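PDB 2E4T: endoglucanase from Clostridium thermocellum, which hydrolyses internal beta-1,4-glucosidic bonds of cellulose and xyloglucan, this chain being the family 44 catalytic part of a larger multidomain protein. Local coordinates for residues I429-A434 with Q457-N462; Y502-P505 with A509-I512; P337-L342 with L378-K383; I12-S17 with S444-I449; E226-A231 with A356-D361. All coordinates share one frame; numbering follows the deposited sequence.

How the contacts relate
The chain opens contact 4 at 12-17, in a strand of the nine-strand sheet beside the TIM-like barrel, and closes it only at 444-449; contacts 5 and 3 are nested inside that loop. Contact 5 joins barrel strands through 226-231 and 356-361. Contact 3 starts within this span at 337-342 and ends beyond it at 378-383, so the two cross, and they touch where F381 packs on Y360 and I357, and L339 on I357. Contact 1 opens at 429-434 and closes at 457-462, crossing contact 4. Contact 2, 502-505 with 509-512, follows in series and spans the short link near the C terminus. Contacts 1, 2 and 4 all draw on the nine-strand sheet.

Contact 1: residues I429-A434 with Q457-N462; sequences IEVSSA and QPTTFN
S432 meets F461 at the edge of the ring: its CB lies near the ring plane, 3.5 Å from F461 CE1, and 3.8 Å from F461 CZ. The touch is between methylene and aromatic rim. S432 OG stands between the backbone N and the carbonyl carbon (chi1 71°), 3.8 Å from F461 CE1, and its hydrogen bond goes elsewhere, to D428 O, in the turn just ahead of the strand. A second, longer-range touch lies beside it, where V431 CG2 is 4.0 Å from T459 OG1; these two side chains run past each other in opposite directions. Both residues also pack on V10.

The strands that carry these residues, 432-439 and 459-466, belong to a nine-strand mixed sheet that folds over on itself into the beta-sandwich part accompanying the TIM-like barrel of this enzyme. Strands 420-426 and 8-22 come between them in the order across the sheet, so the side chains meet across the curl of the sheet, and no hydrogen bond joins the two segments.

Behind the first shell, F461 is steadied from its own strand: T459 CG2 sits 3.5 Å above one ring face, displaced toward the rim. The ring also packs on V504 of strand 499-504. T459 turns its methyl anti to the backbone N (chi1 -59° for OG1), which brings CG2 over the ring while OG1 is directed to N452 OD1 and N454 ND2, its hydrogen-bonding partners. Further out, D428 OD1 accepts from the backbone N of E430 and V431 in the turn that leads into strand 432-439.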
# COMPACT_ATOMS: atom_id res chain seq x y z
N ILE A 429 -22.39 -3.63 -11.71
CA ILE A 429 -21.24 -3.49 -10.85
C ILE A 429 -21.25 -4.43 -9.67
O ILE A 429 -20.23 -4.49 -8.95
CB ILE A 429 -21.07 -2.01 -10.35
CG1 ILE A 429 -22.19 -1.62 -9.38
CG2 ILE A 429 -20.91 -1.06 -11.51
CD1 ILE A 429 -22.08 -0.19 -8.84
N GLU A 430 -22.36 -5.12 -9.43
CA GLU A 430 -22.45 -6.10 -8.35
C GLU A 430 -21.91 -7.47 -8.81
O GLU A 430 -21.11 -8.09 -8.13
CB GLU A 430 -23.89 -6.22 -7.89
CG GLU A 430 -24.02 -7.14 -6.71
CD GLU A 430 -25.46 -7.37 -6.33
OE1 GLU A 430 -26.34 -7.45 -7.23
OE2 GLU A 430 -25.73 -7.46 -5.12
N VAL A 431 -22.29 -7.91 -10.02
CA VAL A 431 -21.87 -9.21 -10.48
C VAL A 431 -20.51 -9.19 -11.15
O VAL A 431 -19.92 -10.26 -11.35
CB VAL A 431 -22.93 -9.84 -11.44
CG1 VAL A 431 -22.81 -9.26 -12.84
CG2 VAL A 431 -22.81 -11.32 -11.48
N SER A 432 -20.01 -8.01 -11.51
CA SER A 432 -18.79 -7.93 -12.29
C SER A 432 -18.01 -6.71 -11.99
O SER A 432 -18.53 -5.73 -11.44
CB SER A 432 -19.11 -7.99 -13.80
OG SER A 432 -19.74 -6.79 -14.26
N SER A 433 -16.73 -6.76 -12.39
CA SER A 433 -15.90 -5.56 -12.53
C SER A 433 -15.12 -5.70 -13.83
O SER A 433 -14.79 -6.82 -14.25
CB SER A 433 -14.91 -5.39 -11.39
OG SER A 433 -15.60 -5.34 -10.16
N ALA A 434 -14.76 -4.55 -14.41
CA ALA A 434 -13.94 -4.57 -15.60
C ALA A 434 -13.10 -3.32 -15.62
O ALA A 434 -13.60 -2.22 -15.37
CB ALA A 434 -14.81 -4.69 -16.89
N GLN A 457 -23.00 -19.22 -11.05
CA GLN A 457 -23.43 -19.30 -12.44
C GLN A 457 -22.43 -18.58 -13.29
O GLN A 457 -21.80 -17.59 -12.84
CB GLN A 457 -24.82 -18.62 -12.60
CG GLN A 457 -26.02 -19.34 -11.99
CD GLN A 457 -26.17 -20.84 -12.38
OE1 GLN A 457 -26.57 -21.67 -11.56
NE2 GLN A 457 -25.85 -21.17 -13.61
N PRO A 458 -22.29 -18.97 -14.57
CA PRO A 458 -21.52 -18.17 -15.51
C PRO A 458 -22.18 -16.80 -15.74
O PRO A 458 -23.39 -16.60 -15.45
CB PRO A 458 -21.55 -19.01 -16.80
CG PRO A 458 -22.81 -19.84 -16.66
CD PRO A 458 -23.05 -20.07 -15.21
N THR A 459 -21.39 -15.90 -16.32
CA THR A 459 -21.94 -14.62 -16.76
C THR A 459 -21.51 -14.39 -18.21
O THR A 459 -20.33 -14.59 -18.56
CB THR A 459 -21.43 -13.46 -15.87
OG1 THR A 459 -21.83 -13.73 -14.54
CG2 THR A 459 -21.99 -12.11 -16.33
N THR A 460 -22.48 -13.98 -19.05
CA THR A 460 -22.19 -13.66 -20.44
C THR A 460 -21.95 -12.16 -20.56
O THR A 460 -22.83 -11.37 -20.20
CB THR A 460 -23.39 -14.10 -21.32
OG1 THR A 460 -23.50 -15.53 -21.22
CG2 THR A 460 -23.18 -13.64 -22.76
N PHE A 461 -20.80 -11.79 -21.12
CA PHE A 461 -20.47 -10.39 -21.30
C PHE A 461 -20.49 -10.04 -22.77
O PHE A 461 -19.84 -10.64 -23.60
CB PHE A 461 -19.04 -10.14 -20.74
CG PHE A 461 -18.96 -10.29 -19.26
CD1 PHE A 461 -19.37 -9.27 -18.41
CD2 PHE A 461 -18.51 -11.50 -18.69
CE1 PHE A 461 -19.29 -9.42 -17.03
CE2 PHE A 461 -18.40 -11.65 -17.32
CZ PHE A 461 -18.79 -10.61 -16.47
N ASN A 462 -21.31 -9.02 -23.08
CA ASN A 462 -21.33 -8.46 -24.45
C ASN A 462 -20.47 -7.21 -24.48
O ASN A 462 -20.83 -6.20 -23.83
CB ASN A 462 -22.77 -8.09 -24.83
CG ASN A 462 -23.65 -9.32 -24.99
OD1 ASN A 462 -23.18 -10.37 -25.43
ND2 ASN A 462 -24.89 -9.22 -24.52

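Contact 2: residues Y502-P505 with A509-I512; sequences YTVP and ACHI
Strands 502-504 and 509-512 run roughly antiparallel, their short axes at 151° and no closer than 9.9 Å, too far apart for backbone bonding. They lie in the two facing layers of the beta sandwich, joined by the short link after P505, and their nearest CA atoms are those of V504 and C510. Each strand bonds instead to a neighbour in its own layer: Y502 and V504 to F461 and T459, C510 to L450.

Side chains fill the gap between the layers, without any polar bond across it. C510 is modelled in two conformations, and the contacts of its sulfur given here hold for one of them. In it, C510 SG meets the ring edge of Y502, near its plane, 4.3 Å from Y502 CE2. V504 rests on L450 and N452 of strand 442-452. Its isopropyl group is turned with CG1 opposite the backbone N (chi1 179°), and in the same C510 conformer that branch makes the closest contact, V504 CG1 to C510 SG at 3.9 Å. I512 and Y502 both also pack on I492. At the ring atom adjoining CE2, I512 CD1 approaches obliquely, 4.3 Å from Y502 CD2.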
# COMPACT_ATOMS: atom_id res chain seq x y z
N TYR A 502 -18.49 -12.95 -24.66
CA TYR A 502 -17.59 -13.85 -23.99
C TYR A 502 -18.24 -14.25 -22.67
O TYR A 502 -18.53 -13.41 -21.83
CB TYR A 502 -16.26 -13.15 -23.72
CG TYR A 502 -15.16 -14.06 -23.19
CD1 TYR A 502 -14.76 -15.20 -23.91
CD2 TYR A 502 -14.49 -13.77 -22.01
CE1 TYR A 502 -13.73 -16.01 -23.47
CE2 TYR A 502 -13.44 -14.57 -21.58
CZ TYR A 502 -13.08 -15.70 -22.27
OH TYR A 502 -12.05 -16.49 -21.81
N THR A 503 -18.53 -15.55 -22.52
CA THR A 503 -19.11 -16.07 -21.31
C THR A 503 -18.01 -16.66 -20.44
O THR A 503 -17.17 -17.44 -20.90
CB THR A 503 -20.16 -17.15 -21.64
OG1 THR A 503 -21.22 -16.49 -22.37
CG2 THR A 503 -20.69 -17.81 -20.37
N VAL A 504 -18.04 -16.24 -19.16
CA VAL A 504 -17.01 -16.56 -18.21
C VAL A 504 -17.66 -17.41 -17.09
O VAL A 504 -18.74 -17.05 -16.60
CB VAL A 504 -16.46 -15.18 -17.57
CG1 VAL A 504 -15.39 -15.41 -16.52
CG2 VAL A 504 -15.92 -14.26 -18.66
N PRO A 505 -17.03 -18.51 -16.67
CA PRO A 505 -17.58 -19.27 -15.52
C PRO A 505 -17.66 -18.43 -14.25
O PRO A 505 -17.03 -17.37 -14.10
CB PRO A 505 -16.60 -20.42 -15.35
CG PRO A 505 -15.95 -20.55 -16.73
CD PRO A 505 -15.82 -19.15 -17.20
N ALA A 509 -11.34 -14.79 -12.79
CA ALA A 509 -10.66 -13.55 -13.08
C ALA A 509 -9.86 -13.72 -14.36
O ALA A 509 -9.03 -14.63 -14.45
CB ALA A 509 -9.70 -13.18 -11.94
N CYS A 510 -10.10 -12.85 -15.35
CA CYS A 510 -9.44 -12.95 -16.62
C CYS A 510 -8.71 -11.65 -17.00
O CYS A 510 -9.09 -10.56 -16.58
CB CYS A 510 -10.56 -13.03 -17.77
SG CYS A 510 -11.76 -14.34 -17.61
N HIS A 511 -7.67 -11.85 -17.81
CA HIS A 511 -6.96 -10.72 -18.45
C HIS A 511 -7.01 -11.03 -19.95
O HIS A 511 -6.48 -12.04 -20.41
CB HIS A 511 -5.51 -10.69 -17.95
CG HIS A 511 -4.74 -9.47 -18.37
ND1 HIS A 511 -3.72 -8.97 -17.60
CD2 HIS A 511 -4.75 -8.69 -19.51
CE1 HIS A 511 -3.16 -7.95 -18.25
NE2 HIS A 511 -3.76 -7.73 -19.40
N ILE A 512 -7.69 -10.13 -20.68
CA ILE A 512 -7.86 -10.26 -22.13
C ILE A 512 -6.91 -9.23 -22.77
O ILE A 512 -6.85 -8.08 -22.33
CB ILE A 512 -9.31 -9.93 -22.53
CG1 ILE A 512 -10.29 -10.85 -21.79
CG2 ILE A 512 -9.47 -10.00 -24.05
CD1 ILE A 512 -11.76 -10.43 -21.97

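Contact 3: residues P337-L342 with L378-K383; sequences PILPNL and LGIFGK
This is a small apolar helix-to-helix contact on the outer side of the TIM-like barrel, between the first turns of helix 338-349 and the later turns of helix 368-384. One leucine branch carries it from the first helix. L339 CD1 touches I380 CG2 at 3.8 Å, the two side chains crossing at about a right angle, and the same methyl, L339 CD1, comes 4.2 Å from F381 CD1, arriving at the edge of the phenyl ring near its plane. L339 extends with CG anti to the carbonyl carbon (chi1 -59°), and its CB is directed at the second helix. F381 differs: its CB is directed away from L339, yet the ring swings back so that its rim meets the leucine. I380 offers its CG2 branch, which stands opposite the backbone N. All three residues are buried.

The start of helix 338-349 is secured by P337, which follows a cis peptide bond and occupies the N-cap position. P337 O accepts from two donors of one residue, N341 N at 3.2 Å and N341 ND2 at 2.9 Å. The side-chain bond is nearly straight at the hydrogen (171°), lies close to the amide plane of N341, and comes from above the carbonyl plane. N341 OD1 is taken by R255.

Helix 338-349 runs into strand 354-360, and helix 368-384 follows it; both helices pack against that strand. L339 rests on L355 and I357 of the strand, while F381 packs on I357 and meets the ring of Y360 edge to face.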
# COMPACT_ATOMS: atom_id res chain seq x y z
N PRO A 337 -17.58 7.03 -0.34
CA PRO A 337 -16.55 6.01 -0.50
C PRO A 337 -15.19 6.58 -0.12
O PRO A 337 -14.92 7.79 -0.23
CB PRO A 337 -16.61 5.65 -1.98
CG PRO A 337 -17.17 6.92 -2.65
CD PRO A 337 -18.13 7.49 -1.64
N ILE A 338 -14.27 5.73 0.38
CA ILE A 338 -13.11 6.26 1.07
C ILE A 338 -12.08 6.88 0.13
O ILE A 338 -11.52 7.93 0.48
CB ILE A 338 -12.48 5.20 2.03
CG1 ILE A 338 -11.45 5.84 2.96
CG2 ILE A 338 -11.92 4.00 1.31
CD1 ILE A 338 -12.01 6.85 3.94
N LEU A 339 -11.79 6.30 -1.04
CA LEU A 339 -10.76 6.91 -1.87
C LEU A 339 -11.19 8.31 -2.36
O LEU A 339 -10.38 9.24 -2.26
CB LEU A 339 -10.29 6.03 -3.03
CG LEU A 339 -9.70 4.68 -2.61
CD1 LEU A 339 -9.32 3.89 -3.88
CD2 LEU A 339 -8.49 4.82 -1.67
N PRO A 340 -12.41 8.50 -2.87
CA PRO A 340 -12.78 9.87 -3.27
C PRO A 340 -12.76 10.84 -2.10
O PRO A 340 -12.44 12.02 -2.30
CB PRO A 340 -14.22 9.65 -3.89
CG PRO A 340 -14.15 8.24 -4.43
CD PRO A 340 -13.41 7.49 -3.33
N ASN A 341 -13.12 10.39 -0.89
CA ASN A 341 -13.03 11.29 0.27
C ASN A 341 -11.58 11.71 0.55
O ASN A 341 -11.31 12.89 0.82
CB ASN A 341 -13.74 10.72 1.49
CG ASN A 341 -15.20 11.05 1.46
OD1 ASN A 341 -15.61 12.08 2.01
ND2 ASN A 341 -16.02 10.26 0.79
N LEU A 342 -10.65 10.74 0.51
CA LEU A 342 -9.24 11.08 0.73
C LEU A 342 -8.75 12.02 -0.38
O LEU A 342 -8.02 13.00 -0.13
CB LEU A 342 -8.39 9.81 0.79
CG LEU A 342 -8.65 8.94 2.02
CD1 LEU A 342 -8.02 7.55 1.85
CD2 LEU A 342 -8.10 9.62 3.31
N LEU A 378 -6.80 -3.83 -7.07
CA LEU A 378 -5.72 -3.28 -7.90
C LEU A 378 -6.29 -2.48 -9.11
O LEU A 378 -5.71 -1.46 -9.52
CB LEU A 378 -4.81 -4.38 -8.38
CG LEU A 378 -4.03 -5.06 -7.27
CD1 LEU A 378 -3.29 -6.28 -7.86
CD2 LEU A 378 -3.07 -4.11 -6.56
N GLY A 379 -7.41 -2.97 -9.67
CA GLY A 379 -8.06 -2.23 -10.75
C GLY A 379 -8.52 -0.85 -10.26
O GLY A 379 -8.34 0.18 -10.96
N ILE A 380 -9.13 -0.82 -9.07
CA ILE A 380 -9.60 0.41 -8.47
C ILE A 380 -8.43 1.36 -8.18
O ILE A 380 -8.51 2.57 -8.46
CB ILE A 380 -10.40 0.06 -7.17
CG1 ILE A 380 -11.69 -0.67 -7.54
CG2 ILE A 380 -10.64 1.29 -6.32
CD1 ILE A 380 -12.22 -1.54 -6.42
N PHE A 381 -7.38 0.85 -7.56
CA PHE A 381 -6.23 1.70 -7.27
C PHE A 381 -5.74 2.37 -8.55
O PHE A 381 -5.38 3.57 -8.56
CB PHE A 381 -5.10 0.90 -6.64
CG PHE A 381 -5.33 0.44 -5.20
CD1 PHE A 381 -6.35 0.93 -4.41
CD2 PHE A 381 -4.44 -0.45 -4.64
CE1 PHE A 381 -6.51 0.51 -3.06
CE2 PHE A 381 -4.60 -0.88 -3.30
CZ PHE A 381 -5.60 -0.37 -2.54
N GLY A 382 -5.66 1.59 -9.63
CA GLY A 382 -5.15 2.16 -10.88
C GLY A 382 -6.07 3.21 -11.44
O GLY A 382 -5.56 4.33 -11.71
N LYS A 383 -7.37 2.88 -11.50
CA LYS A 383 -8.39 3.72 -12.14
C LYS A 383 -8.57 5.02 -11.40
O LYS A 383 -8.80 6.08 -12.02
CB LYS A 383 -9.70 2.93 -12.19
CG LYS A 383 -10.90 3.66 -12.78
CD LYS A 383 -12.09 2.69 -12.92
CE LYS A 383 -13.33 3.38 -13.45
NZ LYS A 383 -14.41 2.41 -13.61

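Contact 4: residues I12-S17 with S444-I449; sequences IRIDTS and SKLHII
Strands 8-22 and 442-452 face each other across the interior of the beta sandwich, the first being the N-terminal strand of the nine-strand sheet and the second lying far along the chain. No backbone hydrogen bonds link them; I14 and I448 have CA atoms 9.4 Å apart, and the CA atoms of T16 and L446 are 7.9 Å apart, so the second strand passes the first in the opposite sense. Inward-facing side chains fill the interval, and all four contributors are buried.

The tightest touch is end to end: I14 CD1 to I448 CD1 at 3.6 Å, the two side chains meeting at a slant. In each isoleucine, with CG1 anti to the carbonyl carbon and chi2 extended (166° in I14), CD1 is carried across the gap. The other branch of I14, CG2, lies beside L446 CD2 at 4.2 Å, the two side chains running alongside in opposite senses. L446 also takes the methyl of T16 between its branches: T16 CG2 is 3.9 Å from both L446 CD1 and L446 CD2. T16 OG1 leaves this apolar patch for D443 OD2. F463 packs on I448, and L514 meets both L446 and I448.

Where the regular strand breaks off after D15, an Asx turn forms: D15 OD1 accepts from S17 N at 2.9 Å and, in one of two S17 conformers, from S17 OG at 2.8 Å, both from the same face of the carboxylate.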
# COMPACT_ATOMS: atom_id res chain seq x y z
N ILE A 12 -20.46 -4.60 -21.44
CA ILE A 12 -19.22 -3.90 -21.13
C ILE A 12 -18.95 -2.95 -22.32
O ILE A 12 -18.88 -3.40 -23.47
CB ILE A 12 -18.04 -4.84 -20.95
CG1 ILE A 12 -18.25 -6.00 -19.95
CG2 ILE A 12 -16.76 -4.04 -20.64
CD1 ILE A 12 -18.41 -5.57 -18.54
N ARG A 13 -18.79 -1.65 -22.02
CA ARG A 13 -18.59 -0.66 -23.07
C ARG A 13 -17.26 0.04 -22.80
O ARG A 13 -17.08 0.63 -21.73
CB ARG A 13 -19.71 0.37 -23.06
CG ARG A 13 -21.07 -0.32 -23.28
CD ARG A 13 -22.23 0.64 -23.42
NE ARG A 13 -21.93 1.83 -24.22
CZ ARG A 13 -22.02 1.92 -25.55
NH1 ARG A 13 -22.40 0.88 -26.30
NH2 ARG A 13 -21.73 3.08 -26.15
N ILE A 14 -16.34 -0.02 -23.76
CA ILE A 14 -15.00 0.55 -23.61
C ILE A 14 -14.81 1.61 -24.69
O ILE A 14 -15.23 1.42 -25.85
CB ILE A 14 -13.94 -0.54 -23.76
CG1 ILE A 14 -14.04 -1.50 -22.58
CG2 ILE A 14 -12.53 0.02 -23.90
CD1 ILE A 14 -13.29 -2.80 -22.73
N ASP A 15 -14.18 2.74 -24.33
CA ASP A 15 -13.80 3.74 -25.34
C ASP A 15 -12.35 4.07 -25.10
O ASP A 15 -11.99 4.69 -24.09
CB ASP A 15 -14.68 4.96 -25.22
CG ASP A 15 -14.34 6.07 -26.23
OD1 ASP A 15 -13.27 5.98 -26.87
OD2 ASP A 15 -15.16 7.01 -26.34
N THR A 16 -11.49 3.55 -25.98
CA THR A 16 -10.05 3.68 -25.76
C THR A 16 -9.55 5.12 -25.89
O THR A 16 -8.41 5.38 -25.51
CB THR A 16 -9.24 2.80 -26.70
OG1 THR A 16 -9.42 3.27 -28.02
CG2 THR A 16 -9.65 1.37 -26.62
N SER A 17 -10.38 6.03 -26.41
CA SER A 17 -9.98 7.42 -26.52
C SER A 17 -10.39 8.26 -25.33
O SER A 17 -10.02 9.45 -25.27
CB SER A 17 -10.53 8.05 -27.80
OG SER A 17 -11.93 8.31 -27.65
N SER A 444 -2.97 0.17 -29.73
CA SER A 444 -2.81 -1.03 -30.57
C SER A 444 -3.08 -2.32 -29.80
O SER A 444 -3.58 -3.29 -30.38
CB SER A 444 -1.38 -1.07 -31.12
OG SER A 444 -1.15 0.00 -31.99
N LYS A 445 -2.69 -2.37 -28.52
CA LYS A 445 -3.04 -3.51 -27.65
C LYS A 445 -3.90 -2.96 -26.52
O LYS A 445 -3.53 -2.03 -25.81
CB LYS A 445 -1.79 -4.17 -27.10
CG LYS A 445 -0.90 -4.74 -28.18
CD LYS A 445 0.09 -5.76 -27.63
CE LYS A 445 1.00 -6.37 -28.73
NZ LYS A 445 2.10 -7.13 -28.07
N LEU A 446 -5.07 -3.57 -26.42
CA LEU A 446 -6.05 -3.17 -25.39
C LEU A 446 -6.13 -4.29 -24.36
O LEU A 446 -6.44 -5.44 -24.70
CB LEU A 446 -7.41 -2.92 -26.04
CG LEU A 446 -8.57 -2.68 -25.09
CD1 LEU A 446 -8.31 -1.41 -24.21
CD2 LEU A 446 -9.85 -2.49 -25.89
N HIS A 447 -5.82 -3.95 -23.12
CA HIS A 447 -5.85 -4.88 -22.01
C HIS A 447 -7.13 -4.72 -21.20
O HIS A 447 -7.51 -3.59 -20.90
CB HIS A 447 -4.66 -4.58 -21.07
CG HIS A 447 -3.35 -4.91 -21.68
ND1 HIS A 447 -2.68 -6.06 -21.37
CD2 HIS A 447 -2.59 -4.24 -22.59
CE1 HIS A 447 -1.55 -6.09 -22.08
NE2 HIS A 447 -1.47 -4.99 -22.82
N ILE A 448 -7.77 -5.86 -20.85
CA ILE A 448 -8.98 -5.81 -20.09
C ILE A 448 -8.89 -6.82 -18.95
O ILE A 448 -8.66 -8.02 -19.19
CB ILE A 448 -10.24 -6.16 -20.94
CG1 ILE A 448 -10.33 -5.23 -22.16
CG2 ILE A 448 -11.49 -6.09 -20.09
CD1 ILE A 448 -11.32 -5.74 -23.21
N ILE A 449 -9.07 -6.36 -17.71
CA ILE A 449 -9.26 -7.28 -16.57
C ILE A 449 -10.75 -7.40 -16.37
O ILE A 449 -11.48 -6.40 -16.24
CB ILE A 449 -8.64 -6.67 -15.25
CG1 ILE A 449 -7.14 -6.49 -15.35
CG2 ILE A 449 -9.01 -7.52 -14.09
CD1 ILE A 449 -6.43 -7.75 -15.54

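Contact 5: residues E226-A231 with A356-D361; sequences EIFGPA and AITEYD
F228 and A356 make the close part of this contact: A356 CB lies 3.9 Å from F228 CE2 and 4.1 Å from F228 CD2, approaching the ring obliquely. Two residues further along the second strand the fit slackens. T358 CG2 stands 4.4 Å from F228 CD2, again oblique to the ring, and A231 stays at the margin. F228 reaches inward with CG anti to the carbonyl carbon (chi1 -72°), which brings the CD2–CE2 side of the ring to A356 CB, while the backbone oxygen of its own strand, E226 O, lies in the ring plane at an edge.

Strands 226-232 and 354-360 are parallel strands of the TIM-like barrel, separated in the sheet by strand 279-284. Their side chains therefore meet inside the barrel, past that middle strand. F228 and A356 both rest on V279 there and on L388 of strand 388-391, and T358 also touches L388. No hydrogen bond crosses between the two segments.

The polar groups find partners elsewhere. T358 OG1 bonds to D281 OD1 on the intervening strand, while CG2 is the branch that faces F228. At the N-terminal end of the first strand E226 forms a salt bridge with K354 and bonds with Y104 and Y387. Toward the C-terminal end the segments part: the chain turns a corner at E359, whose carboxylate makes a salt bridge to R42 and a hydrogen bond to Y285, and D361, partly exposed, lies far from segment 226-231.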
# COMPACT_ATOMS: atom_id res chain seq x y z
N GLU A 226 10.84 11.00 -1.73
CA GLU A 226 9.44 11.28 -1.41
C GLU A 226 9.17 10.92 0.04
O GLU A 226 9.55 9.81 0.48
CB GLU A 226 8.52 10.48 -2.34
CG GLU A 226 8.55 11.07 -3.73
CD GLU A 226 7.69 10.34 -4.74
OE1 GLU A 226 7.67 9.09 -4.75
OE2 GLU A 226 7.02 11.01 -5.53
N ILE A 227 8.48 11.82 0.74
CA ILE A 227 8.09 11.59 2.13
C ILE A 227 6.63 11.19 2.18
O ILE A 227 5.73 11.85 1.63
CB ILE A 227 8.34 12.90 2.95
CG1 ILE A 227 9.84 13.13 3.13
CG2 ILE A 227 7.59 12.84 4.28
CD1 ILE A 227 10.49 12.13 4.18
N PHE A 228 6.41 10.05 2.88
CA PHE A 228 5.11 9.44 3.08
C PHE A 228 4.69 9.59 4.55
O PHE A 228 5.50 9.32 5.45
CB PHE A 228 5.21 7.90 2.82
CG PHE A 228 5.37 7.48 1.39
CD1 PHE A 228 6.47 7.88 0.63
CD2 PHE A 228 4.43 6.62 0.81
CE1 PHE A 228 6.63 7.44 -0.68
CE2 PHE A 228 4.61 6.17 -0.49
CZ PHE A 228 5.71 6.59 -1.25
N GLY A 229 3.43 9.96 4.77
CA GLY A 229 2.90 9.94 6.11
C GLY A 229 1.41 10.18 6.05
O GLY A 229 0.88 10.60 5.01
N PRO A 230 0.70 9.89 7.16
CA PRO A 230 1.23 9.49 8.46
C PRO A 230 1.27 7.98 8.73
O PRO A 230 1.56 7.59 9.86
CB PRO A 230 0.33 10.24 9.50
CG PRO A 230 -0.81 10.85 8.69
CD PRO A 230 -0.73 10.23 7.27
N ALA A 231 0.93 7.15 7.72
CA ALA A 231 0.91 5.68 7.91
C ALA A 231 -0.13 5.32 8.98
O ALA A 231 0.11 4.49 9.87
CB ALA A 231 2.28 5.10 8.20
N ALA A 356 -1.21 6.85 -1.00
CA ALA A 356 -0.73 5.47 -0.96
C ALA A 356 -1.48 4.70 0.12
O ALA A 356 -1.79 5.23 1.19
CB ALA A 356 0.78 5.42 -0.66
N ILE A 357 -1.72 3.41 -0.19
CA ILE A 357 -2.35 2.46 0.75
C ILE A 357 -1.25 1.46 1.08
O ILE A 357 -1.01 0.51 0.34
CB ILE A 357 -3.59 1.78 0.16
CG1 ILE A 357 -4.53 2.79 -0.52
CG2 ILE A 357 -4.25 0.98 1.25
CD1 ILE A 357 -5.09 3.89 0.35
N THR A 358 -0.52 1.73 2.20
CA THR A 358 0.73 1.02 2.44
C THR A 358 0.56 -0.29 3.26
O THR A 358 1.54 -1.05 3.37
CB THR A 358 1.77 1.93 3.08
OG1 THR A 358 1.28 2.40 4.32
CG2 THR A 358 2.22 3.01 2.11
N GLU A 359 -0.64 -0.55 3.76
CA GLU A 359 -1.00 -1.87 4.23
C GLU A 359 -2.48 -2.05 3.91
O GLU A 359 -3.28 -1.12 4.10
CB GLU A 359 -0.84 -2.10 5.74
CG GLU A 359 0.59 -1.98 6.21
CD GLU A 359 0.81 -2.24 7.69
OE1 GLU A 359 -0.06 -2.89 8.34
OE2 GLU A 359 1.89 -1.83 8.20
N TYR A 360 -2.86 -3.25 3.48
CA TYR A 360 -4.23 -3.64 3.30
C TYR A 360 -4.22 -5.17 3.14
O TYR A 360 -3.18 -5.79 2.81
CB TYR A 360 -4.89 -2.98 2.06
CG TYR A 360 -4.26 -3.41 0.74
CD1 TYR A 360 -4.79 -4.48 0.04
CD2 TYR A 360 -3.14 -2.78 0.23
CE1 TYR A 360 -4.24 -4.95 -1.13
CE2 TYR A 360 -2.55 -3.22 -0.97
CZ TYR A 360 -3.10 -4.31 -1.63
OH TYR A 360 -2.56 -4.82 -2.78
N ASP A 361 -5.40 -5.78 3.34
CA ASP A 361 -5.61 -7.23 3.15
C ASP A 361 -7.10 -7.44 3.17
O ASP A 361 -7.75 -7.15 4.17
CB ASP A 361 -4.92 -7.99 4.27
CG ASP A 361 -5.19 -9.50 4.25
OD1 ASP A 361 -5.65 -10.03 3.22
OD2 ASP A 361 -4.86 -10.17 5.29